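Local coordinates for protein putative DD-carboxypeptidase TP_0574 (Treponema pallidum, PDB 1O75) that is a membrane lipoprotein and penicillin-binding protein with zinc-stimulated carboxypeptidase activity, possibly acting on peptidoglycan of the spirochaete, at residues H60-V73 with I120-R134. The protein carries 2 engineered substitutions. Sequence-based numbering, arbitrary orientation.
Sequences HGAFRQQFQYAVEV and IKFEAVEGAVALADR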
loop_
_atom_site.group_PDB
_atom_site.type_symbol
_atom_site.label_atom_id
_atom_site.label_comp_id
_atom_site.label_asym_id
_atom_site.label_seq_id
_atom_site.Cartn_x
_atom_site.Cartn_y
_atom_site.Cartn_z
ATOM N N HIS B 60 -11.299 10.673 6.843
ATOM C CA HIS B 60 -10.495 10.568 5.630
ATOM C C HIS B 60 -11.373 10.238 4.437
ATOM O O HIS B 60 -11.137 10.714 3.337
ATOM C CB HIS B 60 -9.399 9.519 5.789
ATOM C CG HIS B 60 -8.343 9.906 6.775
ATOM N ND1 HIS B 60 -7.185 9.179 6.953
ATOM C CD2 HIS B 60 -8.283 10.933 7.659
ATOM C CE1 HIS B 60 -6.457 9.740 7.905
ATOM N NE2 HIS B 60 -7.101 10.806 8.348
ATOM N N GLY B 61 -12.392 9.421 4.664
ATOM C CA GLY B 61 -13.292 9.075 3.582
ATOM C C GLY B 61 -14.122 10.297 3.216
ATOM O O GLY B 61 -14.512 10.480 2.055
ATOM N N ALA B 62 -14.389 11.143 4.211
ATOM C CA ALA B 62 -15.182 12.334 3.971
ATOM C C ALA B 62 -14.500 13.234 2.941
ATOM O O ALA B 62 -15.157 13.756 2.060
ATOM C CB ALA B 62 -15.427 13.093 5.281
ATOM N N PHE B 63 -13.188 13.413 3.047
ATOM C CA PHE B 63 -12.476 14.248 2.083
ATOM C C PHE B 63 -12.641 13.704 0.667
ATOM O O PHE B 63 -12.915 14.442 -0.276
ATOM C CB PHE B 63 -10.972 14.294 2.398
ATOM C CG PHE B 63 -10.148 14.869 1.276
ATOM C CD1 PHE B 63 -10.109 16.249 1.058
ATOM C CD2 PHE B 63 -9.429 14.034 0.415
ATOM C CE1 PHE B 63 -9.361 16.795 -0.008
ATOM C CE2 PHE B 63 -8.679 14.564 -0.651
ATOM C CZ PHE B 63 -8.641 15.948 -0.865
ATOM N N ARG B 64 -12.435 12.405 0.519
ATOM C CA ARG B 64 -12.570 11.762 -0.803
ATOM C C ARG B 64 -13.965 11.881 -1.392
ATOM O O ARG B 64 -14.112 12.105 -2.592
ATOM C CB ARG B 64 -12.223 10.281 -0.705
ATOM C CG ARG B 64 -10.779 10.011 -0.334
ATOM C CD ARG B 64 -10.550 8.516 -0.123
ATOM N NE ARG B 64 -9.353 8.348 0.667
ATOM C CZ ARG B 64 -9.310 7.741 1.842
ATOM N NH1 ARG B 64 -10.406 7.225 2.372
ATOM N NH2 ARG B 64 -8.161 7.674 2.495
ATOM N N GLN B 65 -14.997 11.745 -0.565
ATOM C CA GLN B 65 -16.364 11.812 -1.092
ATOM C C GLN B 65 -16.959 13.193 -1.328
ATOM O O GLN B 65 -17.941 13.324 -2.051
ATOM C CB GLN B 65 -17.300 11.025 -0.181
ATOM C CG GLN B 65 -16.965 9.538 -0.112
ATOM C CD GLN B 65 -17.904 8.809 0.808
ATOM O OE1 GLN B 65 -18.972 8.347 0.385
ATOM N NE2 GLN B 65 -17.541 8.735 2.087
ATOM N N GLN B 66 -16.360 14.228 -0.738
ATOM C CA GLN B 66 -16.905 15.585 -0.876
ATOM C C GLN B 66 -16.904 16.082 -2.301
ATOM O O GLN B 66 -17.613 17.030 -2.639
ATOM C CB GLN B 66 -16.111 16.586 0.002
ATOM C CG GLN B 66 -14.793 17.048 -0.625
ATOM C CD GLN B 66 -14.038 18.006 0.303
ATOM O OE1 GLN B 66 -14.645 18.680 1.115
ATOM N NE2 GLN B 66 -12.719 18.061 0.168
ATOM N N PHE B 67 -16.098 15.464 -3.150
ATOM C CA PHE B 67 -16.043 15.908 -4.525
ATOM C C PHE B 67 -17.231 15.493 -5.399
ATOM O O PHE B 67 -17.835 16.334 -6.071
ATOM C CB PHE B 67 -14.733 15.434 -5.143
ATOM C CG PHE B 67 -13.523 16.018 -4.478
ATOM C CD1 PHE B 67 -13.119 17.323 -4.769
ATOM C CD2 PHE B 67 -12.817 15.290 -3.521
ATOM C CE1 PHE B 67 -12.021 17.900 -4.111
ATOM C CE2 PHE B 67 -11.713 15.857 -2.849
ATOM C CZ PHE B 67 -11.322 17.163 -3.151
ATOM N N GLN B 68 -17.566 14.205 -5.387
ATOM C CA GLN B 68 -18.657 13.692 -6.218
ATOM C C GLN B 68 -19.960 13.412 -5.484
ATOM O O GLN B 68 -21.004 13.238 -6.125
ATOM C CB GLN B 68 -18.210 12.390 -6.910
ATOM C CG GLN B 68 -17.296 12.595 -8.100
ATOM C CD GLN B 68 -18.072 12.898 -9.347
ATOM O OE1 GLN B 68 -18.139 14.158 -9.702
ATOM N NE2 GLN B 68 -18.639 11.996 -9.982
ATOM N N TYR B 69 -19.912 13.359 -4.158
ATOM C CA TYR B 69 -21.093 13.024 -3.365
ATOM C C TYR B 69 -21.628 14.147 -2.473
ATOM O O TYR B 69 -20.886 15.070 -2.119
ATOM C CB TYR B 69 -20.772 11.802 -2.493
ATOM C CG TYR B 69 -20.255 10.622 -3.308
ATOM C CD1 TYR B 69 -21.141 9.713 -3.910
ATOM C CD2 TYR B 69 -18.885 10.443 -3.522
ATOM C CE1 TYR B 69 -20.662 8.643 -4.724
ATOM C CE2 TYR B 69 -18.402 9.381 -4.320
ATOM C CZ TYR B 69 -19.300 8.497 -4.917
ATOM O OH TYR B 69 -18.833 7.497 -5.732
ATOM N N ALA B 70 -22.908 14.036 -2.108
ATOM C CA ALA B 70 -23.583 14.995 -1.220
ATOM C C ALA B 70 -23.252 14.471 0.166
ATOM O O ALA B 70 -23.812 13.469 0.621
ATOM C CB ALA B 70 -25.109 14.979 -1.463
ATOM N N VAL B 71 -22.337 15.148 0.847
ATOM C CA VAL B 71 -21.869 14.684 2.149
ATOM C C VAL B 71 -22.086 15.641 3.308
ATOM O O VAL B 71 -21.969 16.858 3.138
ATOM C CB VAL B 71 -20.341 14.434 2.085
ATOM C CG1 VAL B 71 -19.802 13.988 3.471
ATOM C CG2 VAL B 71 -20.029 13.424 0.990
ATOM N N GLU B 72 -22.383 15.090 4.481
ATOM C CA GLU B 72 -22.495 15.903 5.693
ATOM C C GLU B 72 -21.583 15.246 6.710
ATOM O O GLU B 72 -21.478 14.011 6.761
ATOM C CB GLU B 72 -23.919 15.921 6.272
ATOM C CG GLU B 72 -24.932 16.691 5.452
ATOM C CD GLU B 72 -26.313 16.636 6.082
ATOM O OE1 GLU B 72 -26.850 15.525 6.266
ATOM O OE2 GLU B 72 -26.855 17.703 6.407
ATOM N N VAL B 73 -20.913 16.058 7.518
ATOM C CA VAL B 73 -20.057 15.524 8.551
ATOM C C VAL B 73 -20.465 16.136 9.881
ATOM O O VAL B 73 -20.952 17.267 9.939
ATOM C CB VAL B 73 -18.553 15.819 8.280
ATOM C CG1 VAL B 73 -18.089 15.044 7.056
ATOM C CG2 VAL B 73 -18.341 17.296 8.045
ATOM N N ILE B 120 -4.163 17.587 -4.487
ATOM C CA ILE B 120 -5.433 17.814 -5.134
ATOM C C ILE B 120 -5.837 19.273 -4.999
ATOM O O ILE B 120 -5.902 19.804 -3.904
ATOM C CB ILE B 120 -6.493 16.868 -4.531
ATOM C CG1 ILE B 120 -6.117 15.421 -4.904
ATOM C CG2 ILE B 120 -7.877 17.194 -5.092
ATOM C CD1 ILE B 120 -6.668 14.379 -3.969
ATOM N N LYS B 121 -6.091 19.922 -6.130
ATOM C CA LYS B 121 -6.485 21.323 -6.129
ATOM C C LYS B 121 -7.987 21.371 -6.341
ATOM O O LYS B 121 -8.533 20.639 -7.181
ATOM C CB LYS B 121 -5.752 22.067 -7.249
ATOM C CG LYS B 121 -4.234 21.843 -7.175
ATOM C CD LYS B 121 -3.738 22.208 -5.771
ATOM C CE LYS B 121 -2.371 21.610 -5.414
ATOM N NZ LYS B 121 -1.302 21.934 -6.398
ATOM N N PHE B 122 -8.658 22.233 -5.594
ATOM C CA PHE B 122 -10.103 22.308 -5.713
ATOM C C PHE B 122 -10.561 23.635 -5.163
ATOM O O PHE B 122 -9.767 24.370 -4.575
ATOM C CB PHE B 122 -10.724 21.176 -4.885
ATOM C CG PHE B 122 -10.284 21.176 -3.441
ATOM C CD1 PHE B 122 -10.881 22.025 -2.512
ATOM C CD2 PHE B 122 -9.242 20.364 -3.017
ATOM C CE1 PHE B 122 -10.440 22.063 -1.178
ATOM C CE2 PHE B 122 -8.798 20.398 -1.689
ATOM C CZ PHE B 122 -9.398 21.250 -0.772
ATOM N N GLU B 123 -11.830 23.958 -5.364
ATOM C CA GLU B 123 -12.342 25.180 -4.782
ATOM C C GLU B 123 -13.558 24.879 -3.952
ATOM O O GLU B 123 -14.211 23.842 -4.127
ATOM C CB GLU B 123 -12.638 26.246 -5.836
ATOM C CG GLU B 123 -13.372 25.827 -7.062
ATOM C CD GLU B 123 -13.405 26.966 -8.075
ATOM O OE1 GLU B 123 -13.926 28.046 -7.721
ATOM O OE2 GLU B 123 -12.904 26.794 -9.211
ATOM N N ALA B 124 -13.832 25.785 -3.023
ATOM C CA ALA B 124 -14.942 25.667 -2.100
ATOM C C ALA B 124 -16.262 25.807 -2.808
ATOM O O ALA B 124 -16.330 26.269 -3.947
ATOM C CB ALA B 124 -14.827 26.723 -0.989
ATOM N N VAL B 125 -17.310 25.406 -2.099
ATOM C CA VAL B 125 -18.665 25.447 -2.602
ATOM C C VAL B 125 -19.539 26.189 -1.596
ATOM O O VAL B 125 -19.513 25.910 -0.394
ATOM C CB VAL B 125 -19.232 24.007 -2.799
ATOM C CG1 VAL B 125 -20.734 24.067 -3.072
ATOM C CG2 VAL B 125 -18.524 23.318 -3.957
ATOM N N GLU B 126 -20.306 27.143 -2.111
ATOM C CA GLU B 126 -21.211 27.948 -1.305
ATOM C C GLU B 126 -22.072 27.091 -0.378
ATOM O O GLU B 126 -22.720 26.142 -0.827
ATOM C CB GLU B 126 -22.115 28.747 -2.252
ATOM C CG GLU B 126 -23.291 29.449 -1.592
ATOM C CD GLU B 126 -22.854 30.540 -0.638
ATOM O OE1 GLU B 126 -21.906 31.281 -0.992
ATOM O OE2 GLU B 126 -23.463 30.664 0.452
ATOM N N GLY B 127 -22.075 27.416 0.910
ATOM C CA GLY B 127 -22.908 26.679 1.849
ATOM C C GLY B 127 -22.298 25.436 2.464
ATOM O O GLY B 127 -22.951 24.727 3.238
ATOM N N ALA B 128 -21.039 25.168 2.149
ATOM C CA ALA B 128 -20.398 23.982 2.700
ATOM C C ALA B 128 -18.919 24.210 2.961
ATOM O O ALA B 128 -18.321 25.101 2.368
ATOM C CB ALA B 128 -20.564 22.820 1.716
ATOM N N VAL B 129 -18.330 23.402 3.836
ATOM C CA VAL B 129 -16.899 23.514 4.080
ATOM C C VAL B 129 -16.195 22.617 3.080
ATOM O O VAL B 129 -16.812 21.694 2.515
ATOM C CB VAL B 129 -16.508 23.068 5.491
ATOM C CG1 VAL B 129 -17.276 23.887 6.518
ATOM C CG2 VAL B 129 -16.764 21.576 5.678
ATOM N N ALA B 130 -14.923 22.906 2.834
ATOM C CA ALA B 130 -14.115 22.107 1.927
ATOM C C ALA B 130 -13.059 21.457 2.805
ATOM O O ALA B 130 -12.159 22.134 3.321
ATOM C CB ALA B 130 -13.469 22.980 0.867
ATOM N N LEU B 131 -13.180 20.145 3.004
ATOM C CA LEU B 131 -12.237 19.420 3.840
ATOM C C LEU B 131 -10.876 19.369 3.152
ATOM O O LEU B 131 -10.787 19.413 1.918
ATOM C CB LEU B 131 -12.744 17.990 4.092
ATOM C CG LEU B 131 -14.132 17.910 4.759
ATOM C CD1 LEU B 131 -14.546 16.439 4.977
ATOM C CD2 LEU B 131 -14.084 18.634 6.112
ATOM N N ALA B 132 -9.817 19.287 3.954
ATOM C CA ALA B 132 -8.458 19.191 3.421
ATOM C C ALA B 132 -8.135 17.716 3.299
ATOM O O ALA B 132 -8.739 16.894 3.975
ATOM C CB ALA B 132 -7.452 19.850 4.384
ATOM N N ASP B 133 -7.164 17.391 2.462
ATOM C CA ASP B 133 -6.761 16.010 2.256
ATOM C C ASP B 133 -6.422 15.397 3.606
ATOM O O ASP B 133 -5.717 16.012 4.398
ATOM C CB ASP B 133 -5.538 15.969 1.329
ATOM C CG ASP B 133 -5.327 14.608 0.689
ATOM O OD1 ASP B 133 -5.711 13.580 1.283
ATOM O OD2 ASP B 133 -4.749 14.569 -0.408
ATOM N N ARG B 134 -6.899 14.175 3.856
ATOM C CA ARG B 134 -6.670 13.465 5.117
ATOM C C ARG B 134 -7.204 14.241 6.334
ATOM O O ARG B 134 -6.720 14.070 7.456
ATOM C CB ARG B 134 -5.174 13.178 5.322
ATOM C CG ARG B 134 -4.546 12.240 4.268
ATOM C CD ARG B 134 -3.128 11.861 4.663
ATOM N NE ARG B 134 -2.312 13.057 4.881
ATOM C CZ ARG B 134 -1.819 13.830 3.916
ATOM N NH1 ARG B 134 -2.040 13.538 2.633
ATOM N NH2 ARG B 134 -1.125 14.921 4.231
HETATM O O HOH W 1 -8.349 11.707 2.954
#
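The Phe63 ring lies flat against Asp133, whose CA sits 3.4 Å from the ring centroid, almost on the ring normal, in a CH-pi contact. The Asp133 carboxylate stacks on the same ring, its plane turned only 12° from it. With CG anti to the backbone N (chi1 167°), Phe63 reaches out from helix 60-65 and lays its ring face against the backbone of Asp133; Phe67 CE2 lies over the opposite face, and Ile120 CD1 and Leu131 O come up at the ring edge.

Three residues on, the Gln66 amide pairs with both backbone polar atoms of Leu131, N and O. OE1 accepts from Leu131 N at 2.8 Å, in the carbonyl plane and on a lone pair, while NE2 donates to Leu131 O at 2.9 Å. That second bond is fairly straight and stays close to the Gln66 amide plane. The two bonds fix the amide's rotation and give a buried polar group partners in a segment without regular structure at that point. Leu131 CD1 then presses tightly on Ala62 CB, 3.5 Å away, with Val73 beside it.

Phe67 turns its edge to the face of Phe122 in an offset edge-to-face pair, planes at 71°, and its CZ meets Ile120 CG2. Near Arg134 a water bridges His60 O and Arg134 N, the latter bond weak.

Strand 69-85, which follows the helix after a short connection, pairs with strand 101-114, as does strand 120-124; the contact thus packs helix 60-65 and the residues after it against strand 120-124 and the loop of 129-134, in the mixed beta-sheet domain of Tp47.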